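PDB 3TJY: effector protein hopAB3 from Pseudomonas syringae pv. maculicola, which is a type III effector recognised by the tomato kinase Pto, eliciting Pto- and Prf-dependent immunity in resistant plants and promoting virulence in susceptible ones. Local coordinates for residues 6-20 / 41-53. Residues are numbered along the deposited sequence; the frame is centred on the assembly and turned at random.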
loop_
_atom_site.group_PDB
_atom_site.type_symbol
_atom_site.label_atom_id
_atom_site.label_comp_id
_atom_site.label_asym_id
_atom_site.label_seq_id
_atom_site.Cartn_x
_atom_site.Cartn_y
_atom_site.Cartn_z
ATOM N N ARG A 6 0.285 6.519 -9.593
ATOM C CA ARG A 6 -0.261 6.642 -8.244
ATOM C C ARG A 6 0.399 5.663 -7.276
ATOM O O ARG A 6 0.739 6.037 -6.155
ATOM C CB ARG A 6 -1.794 6.507 -8.219
ATOM C CG ARG A 6 -2.366 6.866 -6.865
ATOM C CD ARG A 6 -3.882 6.893 -6.859
ATOM N NE ARG A 6 -4.404 7.469 -5.620
ATOM C CZ ARG A 6 -5.179 8.550 -5.567
ATOM N NH1 ARG A 6 -5.534 9.175 -6.685
ATOM N NH2 ARG A 6 -5.607 9.006 -4.397
ATOM N N ALA A 7 0.586 4.414 -7.700
ATOM C CA ALA A 7 1.266 3.437 -6.852
ATOM C C ALA A 7 2.684 3.878 -6.539
ATOM O O ALA A 7 3.177 3.671 -5.426
ATOM C CB ALA A 7 1.264 2.063 -7.516
ATOM N N ASN A 8 3.353 4.484 -7.516
ATOM C CA ASN A 8 4.714 4.979 -7.271
ATOM C C ASN A 8 4.751 6.096 -6.241
ATOM O O ASN A 8 5.709 6.202 -5.467
ATOM C CB ASN A 8 5.350 5.467 -8.575
ATOM C CG ASN A 8 5.661 4.338 -9.521
ATOM O OD1 ASN A 8 5.869 3.195 -9.102
ATOM N ND2 ASN A 8 5.720 4.656 -10.812
ATOM N N ARG A 9 3.725 6.953 -6.267
ATOM C CA ARG A 9 3.570 8.012 -5.275
ATOM C C ARG A 9 3.334 7.408 -3.879
ATOM O O ARG A 9 3.856 7.907 -2.880
ATOM C CB ARG A 9 2.411 8.939 -5.670
ATOM C CG ARG A 9 2.009 9.960 -4.624
ATOM C CD ARG A 9 3.158 10.901 -4.293
ATOM N NE ARG A 9 2.696 12.133 -3.660
ATOM C CZ ARG A 9 3.490 12.974 -3.005
ATOM N NH1 ARG A 9 2.993 14.076 -2.459
ATOM N NH2 ARG A 9 4.782 12.704 -2.889
ATOM N N ILE A 10 2.558 6.329 -3.808
ATOM C CA ILE A 10 2.361 5.643 -2.528
ATOM C C ILE A 10 3.716 5.182 -1.989
ATOM O O ILE A 10 4.045 5.417 -0.829
ATOM C CB ILE A 10 1.378 4.447 -2.656
ATOM C CG1 ILE A 10 -0.018 4.947 -3.035
ATOM C CG2 ILE A 10 1.268 3.694 -1.337
ATOM C CD1 ILE A 10 -1.009 3.793 -3.433
ATOM N N VAL A 11 4.495 4.508 -2.827
ATOM C CA VAL A 11 5.801 4.039 -2.394
ATOM C C VAL A 11 6.677 5.213 -1.958
ATOM O O VAL A 11 7.314 5.150 -0.919
ATOM C CB VAL A 11 6.471 3.191 -3.482
ATOM C CG1 VAL A 11 7.935 2.864 -3.118
ATOM C CG2 VAL A 11 5.655 1.913 -3.703
ATOM N N GLN A 12 6.703 6.279 -2.760
ATOM C CA GLN A 12 7.448 7.489 -2.413
ATOM C C GLN A 12 7.052 8.030 -1.048
ATOM O O GLN A 12 7.907 8.404 -0.242
ATOM C CB GLN A 12 7.161 8.587 -3.454
ATOM C CG GLN A 12 7.695 9.965 -3.087
ATOM C CD GLN A 12 7.292 11.028 -4.114
ATOM O OE1 GLN A 12 6.180 10.996 -4.652
ATOM N NE2 GLN A 12 8.197 11.964 -4.391
ATOM N N GLN A 13 5.744 8.148 -0.831
ATOM C CA GLN A 13 5.247 8.679 0.429
ATOM C C GLN A 13 5.560 7.754 1.608
ATOM O O GLN A 13 5.820 8.232 2.722
ATOM C CB GLN A 13 3.755 8.927 0.334
ATOM C CG GLN A 13 3.381 10.096 -0.562
ATOM C CD GLN A 13 1.883 10.281 -0.602
ATOM O OE1 GLN A 13 1.155 9.351 -0.886
ATOM N NE2 GLN A 13 1.419 11.479 -0.269
ATOM N N LEU A 14 5.503 6.441 1.383
ATOM C CA LEU A 14 5.892 5.488 2.439
ATOM C C LEU A 14 7.359 5.661 2.833
ATOM O O LEU A 14 7.691 5.708 4.020
ATOM C CB LEU A 14 5.639 4.043 1.986
ATOM C CG LEU A 14 4.162 3.643 1.956
ATOM C CD1 LEU A 14 3.963 2.310 1.237
ATOM C CD2 LEU A 14 3.575 3.607 3.363
ATOM N N VAL A 15 8.232 5.768 1.839
ATOM C CA VAL A 15 9.647 6.005 2.130
ATOM C C VAL A 15 9.827 7.310 2.914
ATOM O O VAL A 15 10.554 7.354 3.915
ATOM C CB VAL A 15 10.505 6.023 0.850
ATOM C CG1 VAL A 15 11.949 6.294 1.215
ATOM C CG2 VAL A 15 10.399 4.697 0.104
ATOM N N GLU A 16 9.150 8.367 2.468
ATOM C CA GLU A 16 9.201 9.669 3.149
ATOM C C GLU A 16 8.804 9.496 4.613
ATOM O O GLU A 16 9.331 10.166 5.498
ATOM C CB GLU A 16 8.195 10.665 2.565
ATOM C CG GLU A 16 8.351 11.110 1.116
ATOM C CD GLU A 16 7.148 11.956 0.657
ATOM O OE1 GLU A 16 6.945 12.114 -0.564
ATOM O OE2 GLU A 16 6.390 12.457 1.526
ATOM N N ALA A 17 7.832 8.619 4.845
ATOM C CA ALA A 17 7.286 8.386 6.183
ATOM C C ALA A 17 8.140 7.433 7.011
ATOM O O ALA A 17 7.811 7.158 8.166
ATOM C CB ALA A 17 5.868 7.844 6.077
ATOM N N GLY A 18 9.221 6.922 6.428
ATOM C CA GLY A 18 10.158 6.078 7.163
ATOM C C GLY A 18 9.836 4.589 7.167
ATOM O O GLY A 18 10.407 3.814 7.959
ATOM N N ALA A 19 8.932 4.188 6.275
ATOM C CA ALA A 19 8.509 2.799 6.162
ATOM C C ALA A 19 9.632 1.870 5.711
ATOM O O ALA A 19 10.549 2.278 4.998
ATOM C CB ALA A 19 7.331 2.692 5.210
ATOM N N ASP A 20 9.552 0.620 6.159
ATOM C CA ASP A 20 10.411 -0.461 5.703
ATOM C C ASP A 20 9.601 -1.123 4.583
ATOM O O ASP A 20 8.582 -1.758 4.858
ATOM C CB ASP A 20 10.640 -1.420 6.883
ATOM C CG ASP A 20 11.415 -2.678 6.505
ATOM O OD1 ASP A 20 12.041 -3.281 7.401
ATOM O OD2 ASP A 20 11.398 -3.082 5.338
ATOM N N ARG A 41 1.235 5.479 12.641
ATOM C CA ARG A 41 0.278 6.524 12.280
ATOM C C ARG A 41 0.616 7.125 10.920
ATOM O O ARG A 41 -0.271 7.345 10.093
ATOM C CB ARG A 41 0.210 7.618 13.350
ATOM C CG ARG A 41 -0.748 8.774 13.008
ATOM C CD ARG A 41 -2.229 8.349 13.067
ATOM N NE ARG A 41 -2.616 7.856 14.390
ATOM C CZ ARG A 41 -3.267 8.563 15.315
ATOM N NH1 ARG A 41 -3.637 9.817 15.081
ATOM N NH2 ARG A 41 -3.555 8.004 16.481
ATOM N N ALA A 42 1.903 7.371 10.679
ATOM C CA ALA A 42 2.356 7.956 9.413
ATOM C C ALA A 42 2.086 7.063 8.209
ATOM O O ALA A 42 1.653 7.545 7.152
ATOM C CB ALA A 42 3.866 8.302 9.497
ATOM N N GLU A 43 2.358 5.767 8.354
ATOM C CA GLU A 43 2.059 4.789 7.310
ATOM C C GLU A 43 0.560 4.647 7.056
ATOM O O GLU A 43 0.138 4.569 5.905
ATOM C CB GLU A 43 2.650 3.426 7.663
ATOM C CG GLU A 43 4.167 3.443 7.747
ATOM C CD GLU A 43 4.740 2.229 8.449
ATOM O OE1 GLU A 43 3.962 1.478 9.092
ATOM O OE2 GLU A 43 5.977 2.037 8.364
ATOM N N GLN A 44 -0.237 4.589 8.121
ATOM C CA GLN A 44 -1.697 4.569 7.941
ATOM C C GLN A 44 -2.162 5.790 7.149
ATOM O O GLN A 44 -2.985 5.676 6.237
ATOM C CB GLN A 44 -2.426 4.576 9.278
ATOM C CG GLN A 44 -3.935 4.888 9.131
ATOM C CD GLN A 44 -4.643 5.024 10.470
ATOM O OE1 GLN A 44 -4.772 6.130 11.023
ATOM N NE2 GLN A 44 -5.120 3.902 11.001
ATOM N N ASN A 45 -1.655 6.963 7.500
ATOM C CA ASN A 45 -2.093 8.166 6.795
ATOM C C ASN A 45 -1.762 8.134 5.297
ATOM O O ASN A 45 -2.546 8.621 4.474
ATOM C CB ASN A 45 -1.576 9.434 7.482
ATOM C CG ASN A 45 -2.317 9.734 8.775
ATOM O OD1 ASN A 45 -3.180 8.963 9.204
ATOM N ND2 ASN A 45 -1.980 10.855 9.405
ATOM N N VAL A 46 -0.627 7.541 4.928
ATOM C CA VAL A 46 -0.345 7.360 3.505
ATOM C C VAL A 46 -1.388 6.479 2.844
ATOM O O VAL A 46 -1.923 6.821 1.793
ATOM C CB VAL A 46 1.041 6.733 3.256
ATOM C CG1 VAL A 46 1.218 6.408 1.760
ATOM C CG2 VAL A 46 2.134 7.677 3.740
ATOM N N PHE A 47 -1.676 5.337 3.454
ATOM C CA PHE A 47 -2.659 4.426 2.896
ATOM C C PHE A 47 -4.038 5.076 2.774
ATOM O O PHE A 47 -4.726 4.889 1.766
ATOM C CB PHE A 47 -2.702 3.111 3.692
ATOM C CG PHE A 47 -1.715 2.102 3.196
ATOM C CD1 PHE A 47 -2.049 1.261 2.146
ATOM C CD2 PHE A 47 -0.445 2.028 3.733
ATOM C CE1 PHE A 47 -1.140 0.357 1.641
ATOM C CE2 PHE A 47 0.483 1.104 3.240
ATOM C CZ PHE A 47 0.127 0.279 2.184
ATOM N N LEU A 48 -4.426 5.858 3.784
ATOM C CA LEU A 48 -5.741 6.504 3.760
ATOM C C LEU A 48 -5.863 7.533 2.642
ATOM O O LEU A 48 -6.971 7.853 2.211
ATOM C CB LEU A 48 -6.074 7.162 5.106
ATOM C CG LEU A 48 -6.359 6.233 6.289
ATOM C CD1 LEU A 48 -6.570 7.017 7.582
ATOM C CD2 LEU A 48 -7.577 5.319 5.997
ATOM N N GLN A 49 -4.739 8.080 2.195
ATOM C CA GLN A 49 -4.786 9.060 1.106
ATOM C C GLN A 49 -5.147 8.385 -0.207
ATOM O O GLN A 49 -5.585 9.058 -1.147
ATOM C CB GLN A 49 -3.440 9.767 0.920
ATOM C CG GLN A 49 -3.010 10.644 2.059
ATOM C CD GLN A 49 -1.670 11.315 1.807
ATOM O OE1 GLN A 49 -1.468 11.942 0.771
ATOM N NE2 GLN A 49 -0.744 11.180 2.762
ATOM N N HIS A 50 -4.955 7.071 -0.277
ATOM C CA HIS A 50 -5.101 6.346 -1.541
ATOM C C HIS A 50 -6.129 5.224 -1.528
ATOM O O HIS A 50 -6.644 4.829 -2.577
ATOM C CB HIS A 50 -3.755 5.797 -1.986
ATOM C CG HIS A 50 -2.723 6.857 -2.158
ATOM N ND1 HIS A 50 -2.600 7.588 -3.318
ATOM C CD2 HIS A 50 -1.793 7.342 -1.303
ATOM C CE1 HIS A 50 -1.625 8.470 -3.175
ATOM N NE2 HIS A 50 -1.118 8.342 -1.963
ATOM N N PHE A 51 -6.413 4.705 -0.340
ATOM C CA PHE A 51 -7.447 3.688 -0.172
ATOM C C PHE A 51 -8.394 4.164 0.920
ATOM O O PHE A 51 -8.339 3.693 2.045
ATOM C CB PHE A 51 -6.824 2.339 0.233
ATOM C CG PHE A 51 -5.821 1.812 -0.755
ATOM C CD1 PHE A 51 -6.230 1.018 -1.815
ATOM C CD2 PHE A 51 -4.466 2.101 -0.613
ATOM C CE1 PHE A 51 -5.307 0.508 -2.739
ATOM C CE2 PHE A 51 -3.532 1.605 -1.539
ATOM C CZ PHE A 51 -3.965 0.812 -2.604
ATOM N N PRO A 52 -9.265 5.129 0.595
ATOM C CA PRO A 52 -10.037 5.819 1.623
ATOM C C PRO A 52 -10.925 4.901 2.466
ATOM O O PRO A 52 -11.174 5.222 3.613
ATOM C CB PRO A 52 -10.914 6.783 0.818
ATOM C CG PRO A 52 -10.845 6.277 -0.621
ATOM C CD PRO A 52 -9.511 5.668 -0.756
ATOM N N ASP A 53 -11.388 3.796 1.893
ATOM C CA ASP A 53 -12.346 2.934 2.570
ATOM C C ASP A 53 -11.668 1.777 3.295
ATOM O O ASP A 53 -12.349 0.863 3.759
ATOM C CB ASP A 53 -13.337 2.341 1.564
ATOM C CG ASP A 53 -14.142 3.393 0.845
ATOM O OD1 ASP A 53 -14.641 4.324 1.506
ATOM O OD2 ASP A 53 -14.291 3.279 -0.389
HETATM O O HOH W 1 7.405 -0.128 7.898
#
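The imidazole of H50 fits as a knob among R6, R9, I10 and Q13, where the nearly antiparallel helices 6-16 and 41-50 of this Pto-binding helical bundle pack together. I10 CG1 lies over the centre of one ring face, 3.5 Å from its centroid, in a CH-pi contact. The ring edge is polar on both nitrogens: H50 NE2 donates to Q13 OE1 (2.7 Å, 163°) almost in the ring plane and in the carbonyl plane, while R6 NE gives a weak bond to H50 ND1. An extended chain, with CG anti to the backbone N (chi1 -170°), brings the R6 guanidinium beside the imidazole with the two planes 83° apart, and lets NH2 reach Q49 O in a weak bond. The Q13 amide, steep to the imidazole, also donates through NE2 to Q49 OE1 (3.1 Å), from above that carbonyl plane. Farther along, V46 CG1 packs on Q13 CB (3.8 Å) and L14 CD2, which also meets F47 CE2. A17 and A42 touch through their CB atoms (4.0 Å). Water 1 bridges D20 N to E43 OE2; S40 N donates to E43 OE1. The firm bond from NE2 and the weaker one into ND1 are consistent with a neutral, NE2-protonated H50, which the positive charge of nearby R6 would probably favour.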